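Local coordinates for cytolethal distending toxin protein B (Haemophilus ducreyi, PDB 1SR4) that probably acts as the DNase I-like catalytic subunit of a bacterial genotoxin, damaging the DNA of host cells and so disturbing their cell cycle, at residues B[62-67]-B[109-114]; B[83-88]-B[125-130]. One frame throughout, in Å; residues are numbered along the deposited sequence.

Contact 1. Residues B[62-67]-B[109-114]; sequences GGTPIE and AFIVHS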
ATOM      1  N   GLY B  62       1.059  27.648 -16.806  1.00 46.77           N
ATOM      2  CA  GLY B  62       1.785  27.161 -17.964  1.00 44.80           C
ATOM      3  C   GLY B  62       0.961  26.172 -18.769  1.00 43.77           C
ATOM      4  O   GLY B  62      -0.224  25.972 -18.487  1.00 44.75           O
ATOM      5  N   GLY B  63       1.586  25.544 -19.762  1.00 41.56           N
ATOM      6  CA  GLY B  63       0.877  24.586 -20.596  1.00 38.94           C
ATOM      7  C   GLY B  63       0.573  23.242 -19.950  1.00 36.92           C
ATOM      8  O   GLY B  63      -0.386  22.567 -20.342  1.00 37.07           O
ATOM      9  N   THR B  64       1.386  22.838 -18.976  1.00 33.39           N
ATOM     10  CA  THR B  64       1.165  21.563 -18.302  1.00 29.58           C
ATOM     11  C   THR B  64       0.119  21.738 -17.212  1.00 28.00           C
ATOM     12  O   THR B  64       0.251  22.586 -16.337  1.00 25.88           O
ATOM     13  CB  THR B  64       2.454  21.006 -17.663  1.00 28.35           C
ATOM     14  OG1 THR B  64       3.436  20.791 -18.677  1.00 27.87           O
ATOM     15  CG2 THR B  64       2.172  19.679 -16.982  1.00 27.14           C
ATOM     16  N   PRO B  65      -0.942  20.927 -17.260  1.00 26.73           N
ATOM     17  CA  PRO B  65      -2.024  20.983 -16.280  1.00 25.81           C
ATOM     18  C   PRO B  65      -1.586  20.602 -14.858  1.00 25.71           C
ATOM     19  O   PRO B  65      -0.747  19.721 -14.658  1.00 23.66           O
ATOM     20  CB  PRO B  65      -3.050  20.010 -16.855  1.00 26.64           C
ATOM     21  CG  PRO B  65      -2.183  18.977 -17.530  1.00 26.72           C
ATOM     22  CD  PRO B  65      -1.160  19.841 -18.233  1.00 26.75           C
ATOM     23  N   ILE B  66      -2.150  21.289 -13.878  1.00 24.45           N
ATOM     24  CA  ILE B  66      -1.851  21.010 -12.483  1.00 25.06           C
ATOM     25  C   ILE B  66      -2.996  21.632 -11.696  1.00 23.76           C
ATOM     26  O   ILE B  66      -3.274  22.822 -11.827  1.00 23.67           O
ATOM     27  CB  ILE B  66      -0.467  21.596 -12.075  1.00 27.12           C
ATOM     28  CG1 ILE B  66       0.024  20.939 -10.781  1.00 29.80           C
ATOM     29  CG2 ILE B  66      -0.539  23.107 -11.945  1.00 29.78           C
ATOM     30  CD1 ILE B  66      -0.830  21.205  -9.575  1.00 30.95           C
ATOM     31  N   GLU B  67      -3.683  20.818 -10.902  1.00 20.44           N
ATOM     32  CA  GLU B  67      -4.825  21.306 -10.142  1.00 19.04           C
ATOM     33  C   GLU B  67      -4.765  20.835  -8.701  1.00 16.27           C
ATOM     34  O   GLU B  67      -4.148  19.811  -8.398  1.00 15.71           O
ATOM     35  CB  GLU B  67      -6.125  20.805 -10.777  1.00 21.28           C
ATOM     36  CG  GLU B  67      -6.338  21.231 -12.212  1.00 26.80           C
ATOM     37  CD  GLU B  67      -7.470  20.459 -12.869  1.00 31.09           C
ATOM     38  OE1 GLU B  67      -7.428  19.209 -12.872  1.00 31.57           O
ATOM     39  OE2 GLU B  67      -8.406  21.099 -13.385  1.00 34.70           O
ATOM     40  N   ALA B 109       3.851  25.467  -6.755  1.00 19.03           N
ATOM     41  CA  ALA B 109       4.029  24.262  -7.552  1.00 19.31           C
ATOM     42  C   ALA B 109       5.100  24.566  -8.589  1.00 20.11           C
ATOM     43  O   ALA B 109       5.342  25.737  -8.906  1.00 19.92           O
ATOM     44  CB  ALA B 109       2.734  23.871  -8.236  1.00 18.90           C
ATOM     45  N   PHE B 110       5.742  23.511  -9.094  1.00 18.48           N
ATOM     46  CA  PHE B 110       6.808  23.617 -10.092  1.00 18.21           C
ATOM     47  C   PHE B 110       6.638  22.505 -11.114  1.00 19.69           C
ATOM     48  O   PHE B 110       6.348  21.372 -10.742  1.00 20.17           O
ATOM     49  CB  PHE B 110       8.181  23.387  -9.453  1.00 19.79           C
ATOM     50  CG  PHE B 110       8.657  24.491  -8.561  1.00 20.99           C
ATOM     51  CD1 PHE B 110       9.338  25.580  -9.087  1.00 22.85           C
ATOM     52  CD2 PHE B 110       8.482  24.413  -7.184  1.00 20.99           C
ATOM     53  CE1 PHE B 110       9.853  26.584  -8.245  1.00 22.85           C
ATOM     54  CE2 PHE B 110       8.987  25.406  -6.338  1.00 22.26           C
ATOM     55  CZ  PHE B 110       9.677  26.491  -6.872  1.00 22.41           C
ATOM     56  N   ILE B 111       6.811  22.821 -12.390  1.00 18.84           N
ATOM     57  CA  ILE B 111       6.764  21.817 -13.441  1.00 19.05           C
ATOM     58  C   ILE B 111       8.106  21.977 -14.150  1.00 18.62           C
ATOM     59  O   ILE B 111       8.449  23.075 -14.583  1.00 18.33           O
ATOM     60  CB  ILE B 111       5.616  22.053 -14.467  1.00 20.50           C
ATOM     61  CG1 ILE B 111       4.258  21.686 -13.861  1.00 22.69           C
ATOM     62  CG2 ILE B 111       5.837  21.196 -15.696  1.00 19.38           C
ATOM     63  CD1 ILE B 111       3.686  22.746 -12.954  1.00 27.07           C
ATOM     64  N   VAL B 112       8.879  20.904 -14.244  1.00 16.45           N
ATOM     65  CA  VAL B 112      10.177  20.978 -14.907  1.00 16.63           C
ATOM     66  C   VAL B 112      10.284  19.902 -15.979  1.00 17.29           C
ATOM     67  O   VAL B 112      10.063  18.714 -15.712  1.00 16.94           O
ATOM     68  CB  VAL B 112      11.331  20.815 -13.899  1.00 16.25           C
ATOM     69  CG1 VAL B 112      12.679  20.984 -14.595  1.00 14.25           C
ATOM     70  CG2 VAL B 112      11.196  21.854 -12.802  1.00 17.33           C
ATOM     71  N   HIS B 113      10.599  20.330 -17.202  1.00 17.37           N
ATOM     72  CA  HIS B 113      10.737  19.406 -18.320  1.00 17.78           C
ATOM     73  C   HIS B 113      12.163  18.925 -18.468  1.00 17.46           C
ATOM     74  O   HIS B 113      13.097  19.559 -17.965  1.00 17.30           O
ATOM     75  CB  HIS B 113      10.310  20.081 -19.629  1.00 18.38           C
ATOM     76  CG  HIS B 113       8.851  20.408 -19.688  1.00 20.55           C
ATOM     77  ND1 HIS B 113       8.322  21.556 -19.138  1.00 21.58           N
ATOM     78  CD2 HIS B 113       7.803  19.707 -20.184  1.00 20.30           C
ATOM     79  CE1 HIS B 113       7.009  21.546 -19.289  1.00 23.24           C
ATOM     80  NE2 HIS B 113       6.668  20.436 -19.921  1.00 21.91           N
ATOM     81  N   SER B 114      12.325  17.795 -19.152  1.00 17.49           N
ATOM     82  CA  SER B 114      13.649  17.251 -19.425  1.00 16.92           C
ATOM     83  C   SER B 114      14.023  17.859 -20.789  1.00 18.28           C
ATOM     84  O   SER B 114      13.284  18.693 -21.299  1.00 15.88           O
ATOM     85  CB  SER B 114      13.584  15.730 -19.509  1.00 16.46           C
ATOM     86  OG  SER B 114      12.551  15.319 -20.394  1.00 16.79           O
TER
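Thr64 and Ile111 meet where a loop closes over the edge of a two-sheet fold, and the meeting falls to the branches of their side chains. In Ile111, CG2 lies anti to the backbone N and CG1 anti to the carbonyl carbon (chi1 -74°), which spreads two arms towards the loop. The shorter arm goes to the threonine: Ile111 CG2 is 3.8 Å from Thr64 OG1 and 3.9 Å from Thr64 CB. The longer arm turns to the next inward-facing loop residue, Ile66, with 4.4 Å between Ile111 CD1 and Ile66 CG2, a looser apolar touch. Thr64 carries OG1 beside its own backbone N (chi1 -61°), and the hydroxyl comes up to the edge of the His113 ring, near its plane, with OG1 3.5 Å from His113 NE2. Apolar contact thus gives way to polar neighbours as the strand runs out into the exposed His113. The loop leads from strand 53-54 into strand 67-72, and its Thr64 and Ile66 also touch Ser87 and Tyr85 of strand 81-87, respectively. Strand 108-112 is an edge strand of the other sheet, pairing with strand 124-129, while Val112 packs against helix 147-159.

Contact 2. Residues B[83-88]-B[125-130]; sequences YIYYSR and VGIRIG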
ATOM      1  N   TYR B  83      -4.462  17.064   0.715  1.00  9.00           N
ATOM      2  CA  TYR B  83      -4.557  17.801  -0.530  1.00 11.02           C
ATOM      3  C   TYR B  83      -4.009  16.874  -1.608  1.00 11.40           C
ATOM      4  O   TYR B  83      -3.156  16.026  -1.326  1.00 11.93           O
ATOM      5  CB  TYR B  83      -3.666  19.047  -0.485  1.00 12.12           C
ATOM      6  CG  TYR B  83      -4.176  20.150   0.395  1.00 13.27           C
ATOM      7  CD1 TYR B  83      -5.112  21.077  -0.081  1.00 12.81           C
ATOM      8  CD2 TYR B  83      -3.725  20.276   1.708  1.00 13.04           C
ATOM      9  CE1 TYR B  83      -5.580  22.104   0.734  1.00 15.12           C
ATOM     10  CE2 TYR B  83      -4.192  21.300   2.538  1.00 13.79           C
ATOM     11  CZ  TYR B  83      -5.114  22.204   2.050  1.00 15.39           C
ATOM     12  OH  TYR B  83      -5.593  23.187   2.888  1.00 17.50           O
ATOM     13  N   ILE B  84      -4.505  17.010  -2.831  1.00  9.64           N
ATOM     14  CA  ILE B  84      -3.946  16.232  -3.929  1.00  9.98           C
ATOM     15  C   ILE B  84      -3.629  17.207  -5.056  1.00 10.32           C
ATOM     16  O   ILE B  84      -4.504  17.964  -5.471  1.00 10.09           O
ATOM     17  CB  ILE B  84      -4.910  15.173  -4.539  1.00 11.21           C
ATOM     18  CG1 ILE B  84      -5.410  14.190  -3.467  1.00 11.81           C
ATOM     19  CG2 ILE B  84      -4.148  14.393  -5.648  1.00  8.22           C
ATOM     20  CD1 ILE B  84      -6.455  13.158  -3.989  1.00 11.84           C
ATOM     21  N   TYR B  85      -2.384  17.197  -5.538  1.00 10.20           N
ATOM     22  CA  TYR B  85      -1.973  18.052  -6.663  1.00  9.62           C
ATOM     23  C   TYR B  85      -1.916  17.070  -7.833  1.00 10.08           C
ATOM     24  O   TYR B  85      -1.142  16.113  -7.836  1.00  8.44           O
ATOM     25  CB  TYR B  85      -0.639  18.704  -6.352  1.00  9.47           C
ATOM     26  CG  TYR B  85      -0.808  19.675  -5.213  1.00 10.45           C
ATOM     27  CD1 TYR B  85      -1.334  20.952  -5.440  1.00  8.14           C
ATOM     28  CD2 TYR B  85      -0.589  19.273  -3.891  1.00  9.32           C
ATOM     29  CE1 TYR B  85      -1.653  21.802  -4.378  1.00  9.25           C
ATOM     30  CE2 TYR B  85      -0.903  20.120  -2.820  1.00  9.18           C
ATOM     31  CZ  TYR B  85      -1.442  21.383  -3.074  1.00 12.20           C
ATOM     32  OH  TYR B  85      -1.825  22.205  -2.019  1.00 13.03           O
ATOM     33  N   TYR B  86      -2.777  17.317  -8.806  1.00  9.45           N
ATOM     34  CA  TYR B  86      -2.988  16.414  -9.933  1.00 11.39           C
ATOM     35  C   TYR B  86      -2.617  16.989 -11.300  1.00 10.78           C
ATOM     36  O   TYR B  86      -3.066  18.071 -11.675  1.00 11.42           O
ATOM     37  CB  TYR B  86      -4.472  16.033  -9.873  1.00  9.32           C
ATOM     38  CG  TYR B  86      -5.033  15.119 -10.937  1.00  9.31           C
ATOM     39  CD1 TYR B  86      -4.519  13.835 -11.134  1.00  8.80           C
ATOM     40  CD2 TYR B  86      -6.180  15.488 -11.648  1.00 10.22           C
ATOM     41  CE1 TYR B  86      -5.140  12.932 -12.005  1.00  9.77           C
ATOM     42  CE2 TYR B  86      -6.813  14.589 -12.525  1.00 10.20           C
ATOM     43  CZ  TYR B  86      -6.287  13.312 -12.693  1.00  9.80           C
ATOM     44  OH  TYR B  86      -6.922  12.418 -13.534  1.00  9.32           O
ATOM     45  N   SER B  87      -1.799  16.254 -12.036  1.00 11.44           N
ATOM     46  CA  SER B  87      -1.388  16.671 -13.364  1.00 12.14           C
ATOM     47  C   SER B  87      -1.938  15.625 -14.328  1.00 13.36           C
ATOM     48  O   SER B  87      -1.390  14.533 -14.454  1.00 11.83           O
ATOM     49  CB  SER B  87       0.133  16.738 -13.445  1.00 12.98           C
ATOM     50  OG  SER B  87       0.537  17.001 -14.775  1.00 18.27           O
ATOM     51  N   ARG B  88      -3.041  15.954 -14.989  1.00 13.05           N
ATOM     52  CA  ARG B  88      -3.675  15.016 -15.901  1.00 13.58           C
ATOM     53  C   ARG B  88      -3.024  15.097 -17.285  1.00 14.57           C
ATOM     54  O   ARG B  88      -3.587  15.662 -18.221  1.00 13.81           O
ATOM     55  CB  ARG B  88      -5.170  15.324 -15.978  1.00 15.42           C
ATOM     56  CG  ARG B  88      -5.993  14.312 -16.742  1.00 18.45           C
ATOM     57  CD  ARG B  88      -7.454  14.757 -16.826  1.00 26.12           C
ATOM     58  NE  ARG B  88      -8.218  13.864 -17.694  1.00 32.99           N
ATOM     59  CZ  ARG B  88      -8.243  13.941 -19.024  1.00 35.87           C
ATOM     60  NH1 ARG B  88      -7.559  14.886 -19.658  1.00 36.20           N
ATOM     61  NH2 ARG B  88      -8.937  13.052 -19.725  1.00 36.89           N
ATOM     62  N   VAL B 125       6.726  16.954 -11.692  1.00 11.63           N
ATOM     63  CA  VAL B 125       5.706  17.845 -11.139  1.00 13.23           C
ATOM     64  C   VAL B 125       5.984  17.887  -9.643  1.00 13.98           C
ATOM     65  O   VAL B 125       6.177  16.844  -9.016  1.00 13.01           O
ATOM     66  CB  VAL B 125       4.287  17.292 -11.416  1.00 13.26           C
ATOM     67  CG1 VAL B 125       3.218  18.199 -10.788  1.00 14.13           C
ATOM     68  CG2 VAL B 125       4.066  17.194 -12.925  1.00 12.83           C
ATOM     69  N   GLY B 126       6.027  19.081  -9.063  1.00 13.68           N
ATOM     70  CA  GLY B 126       6.335  19.155  -7.645  1.00 12.68           C
ATOM     71  C   GLY B 126       5.704  20.279  -6.858  1.00 12.80           C
ATOM     72  O   GLY B 126       5.130  21.224  -7.413  1.00 12.88           O
ATOM     73  N   ILE B 127       5.810  20.168  -5.541  1.00 12.88           N
ATOM     74  CA  ILE B 127       5.267  21.177  -4.657  1.00 14.52           C
ATOM     75  C   ILE B 127       6.289  21.572  -3.604  1.00 15.36           C
ATOM     76  O   ILE B 127       7.105  20.759  -3.133  1.00 13.82           O
ATOM     77  CB  ILE B 127       3.991  20.690  -3.927  1.00 14.28           C
ATOM     78  CG1 ILE B 127       4.316  19.434  -3.106  1.00 16.29           C
ATOM     79  CG2 ILE B 127       2.871  20.449  -4.935  1.00 13.91           C
ATOM     80  CD1 ILE B 127       3.173  18.935  -2.229  1.00 17.64           C
ATOM     81  N   ARG B 128       6.254  22.849  -3.259  1.00 15.19           N
ATOM     82  CA  ARG B 128       7.133  23.370  -2.245  1.00 15.57           C
ATOM     83  C   ARG B 128       6.325  23.590  -0.972  1.00 15.34           C
ATOM     84  O   ARG B 128       5.194  24.077  -1.014  1.00 15.77           O
ATOM     85  CB  ARG B 128       7.735  24.703  -2.700  1.00 14.51           C
ATOM     86  CG  ARG B 128       8.510  25.411  -1.601  1.00 14.78           C
ATOM     87  CD  ARG B 128       9.272  26.625  -2.128  1.00 18.18           C
ATOM     88  NE  ARG B 128       8.443  27.780  -2.498  1.00 18.28           N
ATOM     89  CZ  ARG B 128       7.797  28.570  -1.639  1.00 20.34           C
ATOM     90  NH1 ARG B 128       7.850  28.347  -0.328  1.00 19.39           N
ATOM     91  NH2 ARG B 128       7.125  29.623  -2.090  1.00 18.12           N
ATOM     92  N   ILE B 129       6.901  23.195   0.153  1.00 17.43           N
ATOM     93  CA  ILE B 129       6.294  23.424   1.457  1.00 18.80           C
ATOM     94  C   ILE B 129       7.437  24.123   2.177  1.00 18.64           C
ATOM     95  O   ILE B 129       8.441  23.489   2.524  1.00 18.31           O
ATOM     96  CB  ILE B 129       5.975  22.126   2.241  1.00 22.07           C
ATOM     97  CG1 ILE B 129       4.982  21.243   1.476  1.00 24.09           C
ATOM     98  CG2 ILE B 129       5.375  22.494   3.604  1.00 20.99           C
ATOM     99  CD1 ILE B 129       3.685  21.930   1.172  1.00 28.86           C
ATOM    100  N   GLY B 130       7.303  25.430   2.383  1.00 19.86           N
ATOM    101  CA  GLY B 130       8.369  26.159   3.046  1.00 17.60           C
ATOM    102  C   GLY B 130       9.636  26.114   2.206  1.00 17.74           C
ATOM    103  O   GLY B 130       9.628  26.511   1.042  1.00 17.10           O
TER
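Tyr85 and Ile127 face each other across the two packed beta-sheets of the DNase I-like fold, the four-layered alpha/beta sandwich, in which two mixed sheets pack face to face with helices outside them. The strands share no hydrogen bond; side chains alone bridge the gap between Tyr85 and Ile127, whose CA atoms are 8.1 Å apart, and between Ser87 and Val125. Tyr85 is the side chain to follow. Its CB stands 4.2 Å from Ile127 CG2, at the limit of contact. Beyond it, CG and CD2 carry the touch: Tyr85 CG is 3.8 Å from Ile127 CG2, while Tyr85 CD2 also has Ile127 CD1 at 4.1 Å. The methyl CG2 thus sits over one face of the ring, offset toward its rim, in a CH-pi contact 25° off the ring normal. Further out, the phenol oxygen leaves this partner behind and is held by hydrogen bonds with Glu68 and the backbone N of Ala106, which tie down the far end of the ring. Ile127 presents CG2 to the ring because that methyl lies anti to its carbonyl carbon, while CG1 takes the crowded position between the backbone N and the carbonyl carbon (chi1 59°); the two side chains cross at about a right angle. Ile127 also packs on Ile100 and Ser102 of strand 98-102, the neighbour of strand 81-87. Two residues along the strand, the hydroxyl of Ser87 is hydrogen-bonded to the carbonyl oxygen of Pro65, and its meeting with Val125 is van der Waals packing. All four of these residues are buried. A single methyl, Val125 CG2, lies 4.0 Å from both Ser87 OG and Ser87 CB.

Both contacts join the two sheet halves of the fold, contact 2 strand to strand within the buried sandwich, contact 1 at its border, from the loop entering strand 67-72 to an edge strand; their centres are about 10 Å apart. Adjacent strands join them on each side: Phe110 O lies 2.9 Å from Gly126 N and Glu67 O 2.9 Å from Tyr86 N, both probable hydrogen bonds. Their chemistry follows depth. In contact 2 an aromatic face and aliphatic branches meet, while the polar tips are satisfied by residues beyond its segments; one of these, Pro65, belongs to the loop of contact 1. In contact 1 a threonine and an exposed histidine enter.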